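Local structure of monovalent Na+/H+ antiporter subunit D (Dietzia sp. DQ12-45-1b, 7D3U) at residues L35-L39 against P110-L114; E348-R354 against T437-P443. The protein probably acts as a membrane-embedded, antiporter-like subunit of the multisubunit Mrp complex, which exchanges sodium ions for protons across the cell membrane. All coordinates share one frame; numbering follows the deposited sequence.

Overall arrangement
Contact 1 joins two transmembrane helices in the interior of the subunit, its centre about 17 Å from the centre of the chain; contact 2 lies farther out, about 25 Å from that centre, where helix 320-350 ends and a later loop runs past it. Their centres are 28 Å apart and their nearest atoms about 14 Å apart, and contact 1 closes along the chain before contact 2 opens. The first is wholly apolar, the second combines a salt bridge with close backbone and proline packing. Bound dodecyl maltoside marks the surroundings of both, about 5 Å from the side chain of Val38 in contact 1 and about 7 Å from that of Arg350 in contact 2.

Contact 1 of 2, residues L35-L39 against P110-L114; sequences LFAVL and PPLVL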
loop_
_atom_site.group_PDB
_atom_site.type_symbol
_atom_site.label_atom_id
_atom_site.label_comp_id
_atom_site.label_asym_id
_atom_site.label_seq_id
_atom_site.Cartn_x
_atom_site.Cartn_y
_atom_site.Cartn_z
ATOM N N LEU A 35 16.834 -1.678 19.257
ATOM C CA LEU A 35 15.639 -1.539 18.433
ATOM C C LEU A 35 14.395 -1.959 19.198
ATOM O O LEU A 35 13.382 -1.251 19.197
ATOM C CB LEU A 35 15.788 -2.367 17.156
ATOM C CG LEU A 35 14.497 -2.745 16.432
ATOM C CD1 LEU A 35 13.902 -1.540 15.736
ATOM C CD2 LEU A 35 14.742 -3.868 15.442
ATOM N N PHE A 36 14.455 -3.109 19.869
ATOM C CA PHE A 36 13.289 -3.568 20.611
ATOM C C PHE A 36 13.063 -2.748 21.869
ATOM O O PHE A 36 11.912 -2.543 22.262
ATOM C CB PHE A 36 13.423 -5.047 20.950
ATOM C CG PHE A 36 13.073 -5.947 19.813
ATOM C CD1 PHE A 36 11.760 -6.092 19.413
ATOM C CD2 PHE A 36 14.054 -6.637 19.134
ATOM C CE1 PHE A 36 11.433 -6.913 18.362
ATOM C CE2 PHE A 36 13.732 -7.458 18.087
ATOM C CZ PHE A 36 12.421 -7.598 17.697
ATOM N N ALA A 37 14.127 -2.243 22.496
ATOM C CA ALA A 37 13.936 -1.333 23.619
ATOM C C ALA A 37 13.190 -0.079 23.182
ATOM O O ALA A 37 12.262 0.371 23.865
ATOM C CB ALA A 37 15.283 -0.970 24.239
ATOM N N VAL A 38 13.558 0.479 22.027
ATOM C CA VAL A 38 12.918 1.703 21.557
ATOM C C VAL A 38 11.487 1.425 21.116
ATOM O O VAL A 38 10.575 2.206 21.408
ATOM C CB VAL A 38 13.750 2.340 20.429
ATOM C CG1 VAL A 38 12.872 3.188 19.533
ATOM C CG2 VAL A 38 14.868 3.176 21.014
ATOM N N LEU A 39 11.258 0.308 20.424
ATOM C CA LEU A 39 9.897 -0.022 20.010
ATOM C C LEU A 39 9.004 -0.287 21.216
ATOM O O LEU A 39 7.836 0.123 21.236
ATOM C CB LEU A 39 9.912 -1.225 19.069
ATOM C CG LEU A 39 10.485 -0.960 17.676
ATOM C CD1 LEU A 39 10.340 -2.182 16.791
ATOM C CD2 LEU A 39 9.814 0.243 17.040
ATOM N N PRO A 110 17.423 -2.668 11.472
ATOM C CA PRO A 110 16.970 -1.941 12.665
ATOM C C PRO A 110 16.891 -0.439 12.438
ATOM O O PRO A 110 15.924 0.192 12.890
ATOM C CB PRO A 110 18.025 -2.301 13.721
ATOM C CG PRO A 110 18.469 -3.642 13.318
ATOM C CD PRO A 110 18.509 -3.607 11.820
ATOM N N PRO A 111 17.869 0.190 11.765
ATOM C CA PRO A 111 17.715 1.633 11.512
ATOM C C PRO A 111 16.530 1.972 10.630
ATOM O O PRO A 111 15.818 2.942 10.911
ATOM C CB PRO A 111 19.040 2.014 10.842
ATOM C CG PRO A 111 19.992 1.008 11.303
ATOM C CD PRO A 111 19.213 -0.259 11.362
ATOM N N LEU A 112 16.292 1.198 9.570
ATOM C CA LEU A 112 15.225 1.547 8.639
ATOM C C LEU A 112 13.853 1.385 9.278
ATOM O O LEU A 112 12.945 2.180 9.014
ATOM C CB LEU A 112 15.336 0.704 7.371
ATOM C CG LEU A 112 16.437 1.125 6.398
ATOM C CD1 LEU A 112 16.418 0.247 5.163
ATOM C CD2 LEU A 112 16.295 2.586 6.022
ATOM N N VAL A 113 13.680 0.368 10.124
ATOM C CA VAL A 113 12.410 0.207 10.825
ATOM C C VAL A 113 12.165 1.389 11.753
ATOM O O VAL A 113 11.045 1.904 11.846
ATOM C CB VAL A 113 12.384 -1.131 11.586
ATOM C CG1 VAL A 113 11.210 -1.177 12.539
ATOM C CG2 VAL A 113 12.307 -2.279 10.611
ATOM N N LEU A 114 13.214 1.857 12.431
ATOM C CA LEU A 114 13.054 2.994 13.330
ATOM C C LEU A 114 12.774 4.275 12.556
ATOM O O LEU A 114 12.008 5.127 13.015
ATOM C CB LEU A 114 14.296 3.149 14.202
ATOM C CG LEU A 114 14.407 2.118 15.321
ATOM C CD1 LEU A 114 15.584 2.426 16.223
ATOM C CD2 LEU A 114 13.120 2.068 16.114
#
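Leu35 sets its CG trans to the backbone N (chi1 159°) and Leu114 sets its own CG trans to the carbonyl carbon (chi1 -75°), and with these two turns their branched ends meet between helix 28-49 and helix 109-125. The CB of Leu35 already points toward the second helix, and its two methyls divide the work. CD1 lies against the fork of Leu114, with Leu35 CD1 3.7 Å from Leu114 CD2 and about as near to CG, and it also reaches 4.2 Å from Val113 CG1. CD2 goes to the proline ring instead: Leu35 CD2 sits 4.0 Å from Pro110 CB, the two side chains crossing at about a right angle. Leu114 CD2 is the methyl that three residues of helix 28-49 touch. Besides Leu35 it meets Val38, whose CG1 is 3.6 Å from Leu114 CD2, and Leu39, whose CD2 is 3.9 Å from Leu114 CD2. Replaced by an alanine, Leu35 would lose both methyls, which would probably open a gap beside Pro110 and leave the end of Leu114 freer to turn.

No hydrogen bond crosses between the helices; Pro110 O is instead taken up by Leu114 N within its own helix. The neighbouring helices close in: Thr17 of helix 9-23 touches both Val38 and Leu114, and Thr91 of helix 80-101 lies on Val113. The short axes run 15° from parallel and come no nearer than 10.7 Å, a spacing that the leucine side chains span. Leu35, Val38 and Leu39, spaced i, i+3, i+4 on one helix face, thus build the buried, purely apolar seam expected of side-by-side transmembrane helices in a polytopic antiporter subunit.

Contact 2 of 2, residues E348-R354 against T437-P443; sequences EVRYGPR and TDSRTLP
Arg354 reaches across to Asp438, and its chain is best followed outward from CB, which carries CG trans to the carbonyl carbon (chi1 -51°). From there the chain runs extended to NE past its own turn, where Arg354 CG is 3.6 Å from Gly352 O. Arg354 CD lies 3.6 Å from Tyr351 O, and Arg354 NE gives a hydrogen bond of 2.7 Å to that oxygen, arriving nearly along the C=O axis, which steadies the guanidinium before its tip meets the other segment. Arg354 NH2 does the bridging, donating to Asp438 OD1 at 2.9 Å, a salt bridge with a bent N-H...O angle of 135°. NH1 lies farther from the same oxygen, and the guanidinium and carboxylate planes are 42° apart; the bridge uses one nitrogen and one oxygen. Thr437 OG1 lies over one face of the guanidinium and also donates to Asp438 OD1 at 3.0 Å, approaching that oxygen from the opposite side of the carboxylate to NH2. Two donors thus grip one oxygen, which would probably favour the ionised form of Asp438.

The two segments come close at Gly352, whose CA is 3.7 Å from Thr441 CA; a CB there would point toward 437-443. Pro353 and Pro443 cross at about a right angle, with Pro353 CD 3.9 Å from Pro443 CD. The edge of the Tyr351 ring faces Thr437 CG2, while Tyr351 OH is hydrogen-bonded to Glu366. Asp108 of the neighbouring subunit C packs on both Pro353 and Pro443, and Leu110 of subunit C on Arg354, placing this contact at the subunit boundary. Gly352, with its positive phi, is the kind of residue that commonly terminates a helix; here helix 320-350 ends in such a turn, tied by an arginine-aspartate bridge to the loop crossing it.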
loop_
_atom_site.group_PDB
_atom_site.type_symbol
_atom_site.label_atom_id
_atom_site.label_comp_id
_atom_site.label_asym_id
_atom_site.label_seq_id
_atom_site.Cartn_x
_atom_site.Cartn_y
_atom_site.Cartn_z
ATOM N N GLU A 348 5.605 -18.891 4.143
ATOM C CA GLU A 348 6.511 -18.593 3.043
ATOM C C GLU A 348 7.967 -18.549 3.483
ATOM O O GLU A 348 8.859 -18.611 2.631
ATOM C CB GLU A 348 6.129 -17.266 2.393
ATOM C CG GLU A 348 4.936 -17.358 1.465
ATOM C CD GLU A 348 4.828 -16.163 0.542
ATOM O OE1 GLU A 348 5.690 -15.264 0.630
ATOM O OE2 GLU A 348 3.883 -16.122 -0.273
ATOM N N VAL A 349 8.228 -18.441 4.784
ATOM C CA VAL A 349 9.606 -18.426 5.258
ATOM C C VAL A 349 10.150 -19.842 5.373
ATOM O O VAL A 349 11.293 -20.114 4.990
ATOM C CB VAL A 349 9.694 -17.668 6.595
ATOM C CG1 VAL A 349 10.949 -18.058 7.351
ATOM C CG2 VAL A 349 9.662 -16.172 6.353
ATOM N N ARG A 350 9.344 -20.771 5.882
ATOM C CA ARG A 350 9.791 -22.147 6.054
ATOM C C ARG A 350 9.445 -23.038 4.872
ATOM O O ARG A 350 10.199 -23.970 4.574
ATOM C CB ARG A 350 9.186 -22.744 7.326
ATOM C CG ARG A 350 9.726 -22.148 8.610
ATOM C CD ARG A 350 11.215 -21.883 8.516
ATOM N NE ARG A 350 11.781 -21.530 9.813
ATOM C CZ ARG A 350 12.821 -20.722 9.978
ATOM N NH1 ARG A 350 13.412 -20.178 8.925
ATOM N NH2 ARG A 350 13.268 -20.457 11.195
ATOM N N TYR A 351 8.328 -22.785 4.194
ATOM C CA TYR A 351 7.894 -23.620 3.085
ATOM C C TYR A 351 8.074 -22.959 1.727
ATOM O O TYR A 351 7.741 -23.572 0.708
ATOM C CB TYR A 351 6.427 -24.021 3.267
ATOM C CG TYR A 351 6.187 -24.951 4.430
ATOM C CD1 TYR A 351 5.954 -24.455 5.703
ATOM C CD2 TYR A 351 6.189 -26.325 4.255
ATOM C CE1 TYR A 351 5.732 -25.300 6.768
ATOM C CE2 TYR A 351 5.970 -27.178 5.313
ATOM C CZ TYR A 351 5.742 -26.661 6.567
ATOM O OH TYR A 351 5.522 -27.510 7.624
ATOM N N GLY A 352 8.585 -21.733 1.681
ATOM C CA GLY A 352 8.816 -21.053 0.431
ATOM C C GLY A 352 7.537 -20.568 -0.221
ATOM O O GLY A 352 6.446 -21.082 0.037
ATOM N N PRO A 353 7.652 -19.559 -1.085
ATOM C CA PRO A 353 6.465 -19.022 -1.768
ATOM C C PRO A 353 5.973 -19.987 -2.835
ATOM O O PRO A 353 6.673 -20.259 -3.812
ATOM C CB PRO A 353 6.972 -17.710 -2.382
ATOM C CG PRO A 353 8.323 -17.466 -1.767
ATOM C CD PRO A 353 8.866 -18.806 -1.423
ATOM N N ARG A 354 4.760 -20.501 -2.646
ATOM C CA ARG A 354 4.134 -21.419 -3.584
ATOM C C ARG A 354 2.712 -20.955 -3.863
ATOM O O ARG A 354 2.212 -20.016 -3.244
ATOM C CB ARG A 354 4.126 -22.855 -3.047
ATOM C CG ARG A 354 5.479 -23.347 -2.579
ATOM C CD ARG A 354 5.354 -24.616 -1.763
ATOM N NE ARG A 354 6.646 -25.076 -1.269
ATOM C CZ ARG A 354 7.492 -25.817 -1.974
ATOM N NH1 ARG A 354 7.185 -26.182 -3.210
ATOM N NH2 ARG A 354 8.647 -26.190 -1.444
ATOM N N THR A 437 7.114 -32.583 0.861
ATOM C CA THR A 437 7.471 -31.528 -0.073
ATOM C C THR A 437 8.973 -31.276 -0.033
ATOM O O THR A 437 9.660 -31.617 0.934
ATOM C CB THR A 437 6.721 -30.226 0.233
ATOM O OG1 THR A 437 6.939 -29.286 -0.826
ATOM C CG2 THR A 437 7.199 -29.629 1.544
ATOM N N ASP A 438 9.474 -30.665 -1.102
ATOM C CA ASP A 438 10.905 -30.466 -1.272
ATOM C C ASP A 438 11.418 -29.349 -0.374
ATOM O O ASP A 438 10.706 -28.391 -0.065
ATOM C CB ASP A 438 11.227 -30.147 -2.729
ATOM C CG ASP A 438 10.265 -29.146 -3.329
ATOM O OD1 ASP A 438 9.315 -28.747 -2.625
ATOM O OD2 ASP A 438 10.455 -28.758 -4.501
ATOM N N SER A 439 12.677 -29.485 0.044
ATOM C CA SER A 439 13.337 -28.477 0.873
ATOM C C SER A 439 13.890 -27.396 -0.050
ATOM O O SER A 439 15.069 -27.373 -0.412
ATOM C CB SER A 439 14.436 -29.107 1.716
ATOM O OG SER A 439 15.131 -30.095 0.978
ATOM N N ARG A 440 13.006 -26.484 -0.446
ATOM C CA ARG A 440 13.386 -25.371 -1.313
ATOM C C ARG A 440 12.528 -24.178 -0.894
ATOM O O ARG A 440 11.402 -24.013 -1.363
ATOM C CB ARG A 440 13.195 -25.721 -2.783
ATOM C CG ARG A 440 13.661 -24.652 -3.754
ATOM C CD ARG A 440 13.543 -25.135 -5.188
ATOM N NE ARG A 440 14.005 -24.139 -6.147
ATOM C CZ ARG A 440 13.963 -24.299 -7.466
ATOM N NH1 ARG A 440 13.482 -25.421 -7.985
ATOM N NH2 ARG A 440 14.403 -23.341 -8.266
ATOM N N THR A 441 13.079 -23.353 -0.008
ATOM C CA THR A 441 12.352 -22.243 0.590
ATOM C C THR A 441 12.721 -20.902 -0.020
ATOM O O THR A 441 12.381 -19.860 0.545
ATOM C CB THR A 441 12.594 -22.208 2.098
ATOM O OG1 THR A 441 13.998 -22.068 2.353
ATOM C CG2 THR A 441 12.108 -23.492 2.742
ATOM N N LEU A 442 13.420 -20.906 -1.149
ATOM C CA LEU A 442 13.820 -19.674 -1.816
ATOM C C LEU A 442 13.705 -19.860 -3.323
ATOM O O LEU A 442 14.353 -20.748 -3.891
ATOM C CB LEU A 442 15.247 -19.289 -1.428
ATOM C CG LEU A 442 15.413 -18.515 -0.119
ATOM C CD1 LEU A 442 16.829 -18.667 0.405
ATOM C CD2 LEU A 442 15.071 -17.051 -0.319
ATOM N N PRO A 443 12.888 -19.058 -4.001
ATOM C CA PRO A 443 12.754 -19.214 -5.450
ATOM C C PRO A 443 14.064 -18.915 -6.156
ATOM O O PRO A 443 14.924 -18.198 -5.642
ATOM C CB PRO A 443 11.677 -18.191 -5.822
ATOM C CG PRO A 443 11.712 -17.187 -4.722
ATOM C CD PRO A 443 12.079 -17.943 -3.482
#